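PDB 5AHW: universal stress protein from Mycobacterium smegmatis, which binds cyclic AMP and belongs to the universal stress protein A family of nucleotide-binding proteins. Local coordinates for residues B[96-100]-B[132-137]. Numbering follows the deposited sequence.
With SO4 (sulfate ion), chain L.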
loop_
_atom_site.group_PDB
_atom_site.type_symbol
_atom_site.label_atom_id
_atom_site.label_comp_id
_atom_site.label_asym_id
_atom_site.label_seq_id
_atom_site.Cartn_x
_atom_site.Cartn_y
_atom_site.Cartn_z
ATOM N N VAL B 96 -12.256 -6.937 -9.101
ATOM C CA VAL B 96 -12.233 -6.832 -7.641
ATOM C C VAL B 96 -12.321 -8.224 -6.942
ATOM O O VAL B 96 -11.495 -8.623 -6.028
ATOM C CB VAL B 96 -13.345 -5.879 -7.126
ATOM C CG1 VAL B 96 -13.346 -5.864 -5.606
ATOM C CG2 VAL B 96 -13.080 -4.482 -7.640
ATOM N N ASP B 97 -13.338 -8.942 -7.377
ATOM C CA ASP B 97 -13.590 -10.316 -6.951
ATOM C C ASP B 97 -12.339 -11.157 -7.200
ATOM O O ASP B 97 -11.897 -11.906 -6.342
ATOM C CB ASP B 97 -14.770 -10.949 -7.787
ATOM C CG ASP B 97 -16.226 -10.390 -7.406
ATOM O OD1 ASP B 97 -16.432 -9.729 -6.357
ATOM O OD2 ASP B 97 -17.185 -10.689 -8.157
ATOM N N ALA B 98 -11.781 -11.094 -8.400
ATOM C CA ALA B 98 -10.680 -12.002 -8.679
ATOM C C ALA B 98 -9.482 -11.717 -7.762
ATOM O O ALA B 98 -8.892 -12.650 -7.228
ATOM C CB ALA B 98 -10.274 -11.912 -10.155
ATOM N N LEU B 99 -9.169 -10.443 -7.506
ATOM C CA LEU B 99 -7.972 -10.092 -6.711
ATOM C C LEU B 99 -8.186 -10.403 -5.223
ATOM O O LEU B 99 -7.334 -11.049 -4.594
ATOM C CB LEU B 99 -7.559 -8.636 -6.881
ATOM C CG LEU B 99 -7.074 -8.316 -8.276
ATOM C CD1 LEU B 99 -6.995 -6.814 -8.533
ATOM C CD2 LEU B 99 -5.709 -8.911 -8.514
ATOM N N VAL B 100 -9.345 -10.050 -4.684
ATOM C CA VAL B 100 -9.631 -10.348 -3.269
ATOM C C VAL B 100 -9.743 -11.807 -2.995
ATOM O O VAL B 100 -9.167 -12.342 -2.027
ATOM C CB VAL B 100 -10.864 -9.623 -2.793
ATOM C CG1 VAL B 100 -11.140 -9.968 -1.358
ATOM C CG2 VAL B 100 -10.594 -8.111 -2.899
ATOM N N ASN B 132 -12.362 -0.455 -4.235
ATOM C CA ASN B 132 -13.195 -1.562 -3.789
ATOM C C ASN B 132 -12.283 -2.659 -3.251
ATOM O O ASN B 132 -12.628 -3.373 -2.310
ATOM C CB ASN B 132 -14.071 -2.129 -4.923
ATOM C CG ASN B 132 -15.141 -1.182 -5.443
ATOM O OD1 ASN B 132 -15.270 -0.018 -5.073
ATOM N ND2 ASN B 132 -16.001 -1.741 -6.276
ATOM N N VAL B 133 -11.143 -2.840 -3.879
ATOM C CA VAL B 133 -10.142 -3.751 -3.327
ATOM C C VAL B 133 -9.720 -3.357 -1.903
ATOM O O VAL B 133 -9.651 -4.194 -0.987
ATOM C CB VAL B 133 -8.915 -3.825 -4.266
ATOM C CG1 VAL B 133 -7.742 -4.494 -3.622
ATOM C CG2 VAL B 133 -9.232 -4.642 -5.485
ATOM N N ALA B 134 -9.468 -2.062 -1.724
ATOM C CA ALA B 134 -9.050 -1.558 -0.400
ATOM C C ALA B 134 -10.170 -1.822 0.564
ATOM O O ALA B 134 -9.921 -2.260 1.688
ATOM C CB ALA B 134 -8.728 -0.039 -0.470
ATOM N N ARG B 135 -11.439 -1.594 0.160
ATOM C CA ARG B 135 -12.448 -1.777 1.160
ATOM C C ARG B 135 -12.673 -3.229 1.487
ATOM O O ARG B 135 -13.087 -3.545 2.606
ATOM C CB ARG B 135 -13.774 -1.107 0.832
ATOM C CG ARG B 135 -13.795 0.435 0.835
ATOM C CD ARG B 135 -15.207 0.963 0.713
ATOM N NE ARG B 135 -15.545 0.772 -0.665
ATOM C CZ ARG B 135 -15.318 1.691 -1.608
ATOM N NH1 ARG B 135 -14.929 2.919 -1.290
ATOM N NH2 ARG B 135 -15.539 1.407 -2.841
ATOM N N ARG B 136 -12.428 -4.124 0.542
ATOM C CA ARG B 136 -12.839 -5.523 0.705
ATOM C C ARG B 136 -11.713 -6.443 1.199
ATOM O O ARG B 136 -11.974 -7.491 1.717
ATOM C CB ARG B 136 -13.493 -6.065 -0.564
ATOM C CG ARG B 136 -14.843 -5.391 -0.891
ATOM C CD ARG B 136 -15.508 -6.000 -2.135
ATOM N NE ARG B 136 -16.555 -5.118 -2.674
ATOM C CZ ARG B 136 -17.029 -5.159 -3.892
ATOM N NH1 ARG B 136 -16.630 -6.096 -4.719
ATOM N NH2 ARG B 136 -18.008 -4.324 -4.265
ATOM N N SER B 137 -10.482 -6.026 1.047
ATOM C CA SER B 137 -9.340 -6.857 1.388
ATOM C C SER B 137 -9.266 -7.170 2.869
ATOM O O SER B 137 -9.617 -6.363 3.712
ATOM C CB SER B 137 -8.088 -6.140 0.875
ATOM O OG SER B 137 -6.966 -6.974 1.001
HETATM S S SO4 L . -18.123 -2.149 -1.448
HETATM O O1 SO4 L . -17.990 -3.527 -0.837
HETATM O O2 SO4 L . -16.724 -1.781 -1.940
HETATM O O3 SO4 L . -18.588 -1.242 -0.372
HETATM O O4 SO4 L . -18.769 -2.141 -2.749
HETATM O O HOH W 1 -15.302 -8.941 -4.167
#
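A chi1 of 176° swings CG1 of Val96 away from its own amide and out toward Arg136, whose chain runs extended from CG to NE. The two side chains meet at about a right angle, and Val96 CG1 lies 3.4 Å from Arg136 NH1. CG2, the other branch of Val96, rests on Asn132 CB at 3.7 Å. One turn later Val100 packs CG2 near Val133 CA and CG1 near the carbonyl O of Arg136. On the buried side, Val133 CG2 lies 4.3 Å from Val96 CG1 and also touches Leu99 CD1. The helical segments 96-100 and 132-136 cross at -44°, within helices 95-105 and 129-136, on one side of the parallel sheet of this Usp fold. Val133 and Leu99 continue inward onto strand 110-114, and Leu99 also touches the bound cAMP. The solvent side of the contact is polar. Asp97 OD1 and Arg136 NH1 form a long salt bridge of 4.0 Å, with the carboxylate and guanidinium planes 35° apart. A water bridges the same pair: it donates to Asp97 OD1 at 2.6 Å and accepts from Arg136 NH1. Two other N-H groups of Arg136 hold a sulfate, probably from the crystallisation liquor, at the guanidinium edge: NE to O1 and NH2 to O4, each 2.8 Å. Arg135 NE binds O2 of this sulfate at 3.1 Å in a nearly straight bond.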